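Local coordinates for protein glycerate dehydrogenase/glyoxylate reductase (Thermus thermophilus, PDB 2CUK) that probably reduces glyoxylate and hydroxypyruvate with a nicotinamide cofactor, at residues Asp141-Gly153 with Phe166-Leu180. Numbering follows the deposited sequence.
Sequences DLQGLTLGLVGMG and FGMRVVYHARTPKPL
Strands 146-150 and 169-173 pair in parallel as the first beta-alpha-beta unit of the Rossmann-type NAD-binding domain, joined through helix 154-165. R169 N donates to L145 O (2.7 Å) and L147 N to R169 O, and the alternation continues through V171 and L149 to G151 N, which meets H173 O at 2.7 Å. V171, beside T146 and G148 on one face, sets its CG2 3.7 Å from T146 CG2 and 3.6 Å from G148 CA. The other face carries L147, L149, V170 and Y172; the first three pack on helix 154-165, the Y172 ring edge-to-face on F184. L149 CD1 lies 4.0 Å from V170 CG1. Where the strands begin, M168 bends at its thioether (chi3 81°) to bring CE 3.8 Å from L147 CB. Beyond the other end, M152 makes a Met-aromatic contact with Y172, SD lying obliquely 5.0 Å from the ring centroid, and its CE reaches L180 CD1, though the exact placement of this side chain is doubtful. K178 N donates to Y172 OH at the ring edge (2.8 Å), tying the loop to the strand. An alanine in place of Y172 would probably leave M152 without its aromatic partner and K178 N without this acceptor, freeing the loop to shift. Backbone bonding thus fixes the strand register, while apolar and sulfur contacts pack both ends, those of M152 beside G151 and G153, which fit the glycine-rich turn of a dinucleotide-binding fold.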
loop_
_atom_site.group_PDB
_atom_site.type_symbol
_atom_site.label_atom_id
_atom_site.label_comp_id
_atom_site.label_asym_id
_atom_site.label_seq_id
_atom_site.Cartn_x
_atom_site.Cartn_y
_atom_site.Cartn_z
ATOM N N ASP A 141 11.345 1.630 -8.275
ATOM C CA ASP A 141 11.017 3.020 -7.988
ATOM C C ASP A 141 9.941 3.338 -9.025
ATOM O O ASP A 141 10.103 3.012 -10.201
ATOM C CB ASP A 141 12.235 3.920 -8.209
ATOM C CG ASP A 141 13.264 3.792 -7.104
ATOM O OD1 ASP A 141 12.986 4.251 -5.978
ATOM O OD2 ASP A 141 14.347 3.231 -7.356
ATOM N N LEU A 142 8.852 3.968 -8.602
ATOM C CA LEU A 142 7.751 4.280 -9.511
ATOM C C LEU A 142 7.917 5.546 -10.343
ATOM O O LEU A 142 7.304 5.682 -11.398
ATOM C CB LEU A 142 6.443 4.374 -8.720
ATOM C CG LEU A 142 6.024 3.107 -7.971
ATOM C CD1 LEU A 142 4.725 3.371 -7.207
ATOM C CD2 LEU A 142 5.845 1.968 -8.957
ATOM N N GLN A 143 8.741 6.469 -9.867
ATOM C CA GLN A 143 8.956 7.734 -10.558
ATOM C C GLN A 143 9.398 7.580 -12.014
ATOM O O GLN A 143 10.414 6.952 -12.307
ATOM C CB GLN A 143 9.970 8.573 -9.780
ATOM C CG GLN A 143 9.478 8.995 -8.387
ATOM C CD GLN A 143 9.072 7.815 -7.510
ATOM O OE1 GLN A 143 9.876 6.925 -7.233
ATOM N NE2 GLN A 143 7.817 7.808 -7.067
ATOM N N GLY A 144 8.615 8.154 -12.921
ATOM C CA GLY A 144 8.940 8.083 -14.332
ATOM C C GLY A 144 8.374 6.875 -15.055
ATOM O O GLY A 144 8.363 6.848 -16.284
ATOM N N LEU A 145 7.915 5.870 -14.312
ATOM C CA LEU A 145 7.350 4.681 -14.940
ATOM C C LEU A 145 5.977 4.978 -15.519
ATOM O O LEU A 145 5.288 5.904 -15.082
ATOM C CB LEU A 145 7.245 3.526 -13.937
ATOM C CG LEU A 145 8.528 2.734 -13.658
ATOM C CD1 LEU A 145 9.598 3.649 -13.088
ATOM C CD2 LEU A 145 8.218 1.609 -12.689
ATOM N N THR A 146 5.582 4.180 -16.503
ATOM C CA THR A 146 4.295 4.363 -17.152
ATOM C C THR A 146 3.221 3.377 -16.716
ATOM O O THR A 146 3.399 2.157 -16.793
ATOM C CB THR A 146 4.434 4.276 -18.688
ATOM O OG1 THR A 146 5.238 5.368 -19.152
ATOM C CG2 THR A 146 3.067 4.329 -19.357
ATOM N N LEU A 147 2.103 3.922 -16.255
ATOM C CA LEU A 147 0.971 3.106 -15.847
ATOM C C LEU A 147 -0.005 3.091 -17.015
ATOM O O LEU A 147 -0.421 4.145 -17.503
ATOM C CB LEU A 147 0.281 3.701 -14.619
ATOM C CG LEU A 147 -1.059 3.060 -14.244
ATOM C CD1 LEU A 147 -0.840 1.619 -13.801
ATOM C CD2 LEU A 147 -1.712 3.873 -13.117
ATOM N N GLY A 148 -0.345 1.894 -17.473
ATOM C CA GLY A 148 -1.278 1.756 -18.569
ATOM C C GLY A 148 -2.569 1.172 -18.041
ATOM O O GLY A 148 -2.585 0.066 -17.509
ATOM N N LEU A 149 -3.650 1.923 -18.179
ATOM C CA LEU A 149 -4.953 1.483 -17.711
ATOM C C LEU A 149 -5.785 0.945 -18.869
ATOM O O LEU A 149 -5.871 1.581 -19.916
ATOM C CB LEU A 149 -5.686 2.660 -17.057
ATOM C CG LEU A 149 -4.925 3.337 -15.914
ATOM C CD1 LEU A 149 -5.482 4.725 -15.667
ATOM C CD2 LEU A 149 -5.018 2.475 -14.666
ATOM N N VAL A 150 -6.379 -0.231 -18.680
ATOM C CA VAL A 150 -7.232 -0.837 -19.697
ATOM C C VAL A 150 -8.648 -0.629 -19.183
ATOM O O VAL A 150 -9.131 -1.381 -18.333
ATOM C CB VAL A 150 -6.960 -2.346 -19.856
ATOM C CG1 VAL A 150 -7.900 -2.935 -20.896
ATOM C CG2 VAL A 150 -5.522 -2.572 -20.266
ATOM N N GLY A 151 -9.300 0.408 -19.703
ATOM C CA GLY A 151 -10.640 0.757 -19.271
ATOM C C GLY A 151 -10.467 2.025 -18.455
ATOM O O GLY A 151 -9.663 2.046 -17.521
ATOM N N MET A 152 -11.188 3.087 -18.803
ATOM C CA MET A 152 -11.056 4.350 -18.082
ATOM C C MET A 152 -12.336 4.917 -17.501
ATOM O O MET A 152 -12.646 6.090 -17.710
ATOM C CB MET A 152 -10.411 5.414 -18.971
ATOM C CG MET A 152 -8.904 5.469 -18.855
ATOM S SD MET A 152 -8.338 5.785 -17.169
ATOM C CE MET A 152 -7.539 7.354 -17.357
ATOM N N GLY A 153 -13.078 4.088 -16.775
ATOM C CA GLY A 153 -14.299 4.556 -16.148
ATOM C C GLY A 153 -13.904 5.363 -14.925
ATOM O O GLY A 153 -12.776 5.853 -14.850
ATOM N N PHE A 166 2.534 9.853 -7.514
ATOM C CA PHE A 166 3.737 9.068 -7.232
ATOM C C PHE A 166 4.778 9.295 -8.331
ATOM O O PHE A 166 5.798 8.603 -8.395
ATOM C CB PHE A 166 3.396 7.576 -7.146
ATOM C CG PHE A 166 2.657 7.190 -5.893
ATOM C CD1 PHE A 166 3.344 6.674 -4.794
ATOM C CD2 PHE A 166 1.277 7.327 -5.815
ATOM C CE1 PHE A 166 2.664 6.299 -3.637
ATOM C CE2 PHE A 166 0.587 6.955 -4.661
ATOM C CZ PHE A 166 1.283 6.439 -3.571
ATOM N N GLY A 167 4.508 10.261 -9.205
ATOM C CA GLY A 167 5.436 10.567 -10.278
ATOM C C GLY A 167 5.352 9.644 -11.480
ATOM O O GLY A 167 6.281 9.593 -12.287
ATOM N N MET A 168 4.248 8.913 -11.608
ATOM C CA MET A 168 4.079 8.000 -12.729
ATOM C C MET A 168 3.461 8.702 -13.927
ATOM O O MET A 168 2.763 9.702 -13.781
ATOM C CB MET A 168 3.172 6.821 -12.347
ATOM C CG MET A 168 3.751 5.887 -11.299
ATOM S SD MET A 168 2.816 4.354 -11.210
ATOM C CE MET A 168 3.502 3.459 -12.600
ATOM N N ARG A 169 3.728 8.167 -15.113
ATOM C CA ARG A 169 3.123 8.705 -16.288
ATOM C C ARG A 169 1.946 7.832 -16.603
ATOM O O ARG A 169 1.922 6.648 -16.295
ATOM C CB ARG A 169 4.141 8.640 -17.427
ATOM C CG ARG A 169 5.015 9.892 -17.498
ATOM C CD ARG A 169 6.485 9.556 -17.773
ATOM N NE ARG A 169 6.766 9.600 -19.212
ATOM C CZ ARG A 169 7.847 10.298 -19.611
ATOM N NH1 ARG A 169 8.606 10.912 -18.721
ATOM N NH2 ARG A 169 8.164 10.340 -20.908
ATOM N N VAL A 170 0.893 8.418 -17.161
ATOM C CA VAL A 170 -0.323 7.657 -17.410
ATOM C C VAL A 170 -0.774 7.610 -18.867
ATOM O O VAL A 170 -0.759 8.620 -19.568
ATOM C CB VAL A 170 -1.490 8.207 -16.567
ATOM C CG1 VAL A 170 -2.774 7.444 -16.890
ATOM C CG2 VAL A 170 -1.160 8.093 -15.084
ATOM N N VAL A 171 -1.171 6.420 -19.305
ATOM C CA VAL A 171 -1.678 6.205 -20.657
ATOM C C VAL A 171 -2.858 5.263 -20.490
ATOM O O VAL A 171 -3.010 4.643 -19.432
ATOM C CB VAL A 171 -0.618 5.555 -21.588
ATOM C CG1 VAL A 171 0.614 6.438 -21.669
ATOM C CG2 VAL A 171 -0.255 4.169 -21.080
ATOM N N TYR A 172 -3.703 5.147 -21.506
ATOM C CA TYR A 172 -4.849 4.260 -21.367
ATOM C C TYR A 172 -5.454 3.781 -22.671
ATOM O O TYR A 172 -5.232 4.356 -23.737
ATOM C CB TYR A 172 -5.941 4.947 -20.536
ATOM C CG TYR A 172 -6.743 5.995 -21.286
ATOM C CD1 TYR A 172 -8.010 5.699 -21.800
ATOM C CD2 TYR A 172 -6.235 7.275 -21.487
ATOM C CE1 TYR A 172 -8.752 6.661 -22.494
ATOM C CE2 TYR A 172 -6.963 8.242 -22.180
ATOM C CZ TYR A 172 -8.220 7.930 -22.680
ATOM O OH TYR A 172 -8.940 8.893 -23.360
ATOM N N HIS A 173 -6.214 2.700 -22.565
ATOM C CA HIS A 173 -6.924 2.138 -23.697
ATOM C C HIS A 173 -8.343 1.921 -23.207
ATOM O O HIS A 173 -8.554 1.573 -22.047
ATOM C CB HIS A 173 -6.331 0.801 -24.136
ATOM C CG HIS A 173 -7.144 0.110 -25.186
ATOM N ND1 HIS A 173 -7.306 0.622 -26.455
ATOM C CD2 HIS A 173 -7.898 -1.014 -25.135
ATOM C CE1 HIS A 173 -8.127 -0.155 -27.141
ATOM N NE2 HIS A 173 -8.500 -1.155 -26.363
ATOM N N ALA A 174 -9.312 2.137 -24.084
ATOM C CA ALA A 174 -10.715 1.951 -23.736
ATOM C C ALA A 174 -11.490 1.803 -25.036
ATOM O O ALA A 174 -10.974 2.126 -26.109
ATOM C CB ALA A 174 -11.226 3.146 -22.942
ATOM N N ARG A 175 -12.721 1.312 -24.947
ATOM C CA ARG A 175 -13.523 1.126 -26.152
ATOM C C ARG A 175 -13.770 2.468 -26.862
ATOM O O ARG A 175 -14.049 2.544 -28.055
ATOM C CB ARG A 175 -14.862 0.508 -25.744
ATOM C CG ARG A 175 -14.731 -0.792 -24.937
ATOM C CD ARG A 175 -13.707 -1.772 -25.530
ATOM N NE ARG A 175 -12.665 -2.060 -24.536
ATOM C CZ ARG A 175 -11.669 -2.888 -24.878
ATOM N NH1 ARG A 175 -11.634 -3.439 -26.076
ATOM N NH2 ARG A 175 -10.697 -3.139 -23.994
ATOM N N THR A 176 -13.698 3.534 -26.052
ATOM C CA THR A 176 -13.889 4.890 -26.542
ATOM C C THR A 176 -12.976 5.873 -25.813
ATOM O O THR A 176 -12.864 5.871 -24.594
ATOM C CB THR A 176 -15.352 5.276 -26.321
ATOM O OG1 THR A 176 -16.189 4.361 -27.030
ATOM C CG2 THR A 176 -15.607 6.691 -26.849
ATOM N N PRO A 177 -12.276 6.738 -26.577
ATOM C CA PRO A 177 -11.446 7.762 -25.980
ATOM C C PRO A 177 -12.249 8.680 -25.042
ATOM O O PRO A 177 -13.472 8.699 -25.022
ATOM C CB PRO A 177 -10.784 8.538 -27.123
ATOM C CG PRO A 177 -10.839 7.633 -28.356
ATOM C CD PRO A 177 -12.163 6.790 -28.033
ATOM N N LYS A 178 -11.550 9.470 -24.236
ATOM C CA LYS A 178 -12.200 10.396 -23.319
ATOM C C LYS A 178 -11.367 11.663 -23.206
ATOM O O LYS A 178 -10.148 11.628 -23.357
ATOM C CB LYS A 178 -12.377 9.751 -21.940
ATOM C CG LYS A 178 -13.301 8.541 -21.947
ATOM C CD LYS A 178 -13.726 8.141 -20.546
ATOM C CE LYS A 178 -14.954 7.242 -20.592
ATOM N NZ LYS A 178 -15.898 7.519 -19.474
ATOM N N PRO A 179 -12.021 12.806 -22.949
ATOM C CA PRO A 179 -11.333 14.094 -22.821
ATOM C C PRO A 179 -10.463 14.181 -21.568
ATOM O O PRO A 179 -10.750 14.950 -20.651
ATOM C CB PRO A 179 -12.485 15.092 -22.804
ATOM C CG PRO A 179 -13.553 14.329 -22.078
ATOM C CD PRO A 179 -13.470 12.962 -22.728
ATOM N N LEU A 180 -9.398 13.388 -21.542
ATOM C CA LEU A 180 -8.481 13.365 -20.410
ATOM C C LEU A 180 -7.080 13.755 -20.872
ATOM O O LEU A 180 -6.738 13.590 -22.039
ATOM C CB LEU A 180 -8.458 11.964 -19.791
ATOM C CG LEU A 180 -9.784 11.460 -19.213
ATOM C CD1 LEU A 180 -9.673 9.978 -18.871
ATOM C CD2 LEU A 180 -10.149 12.279 -17.976
#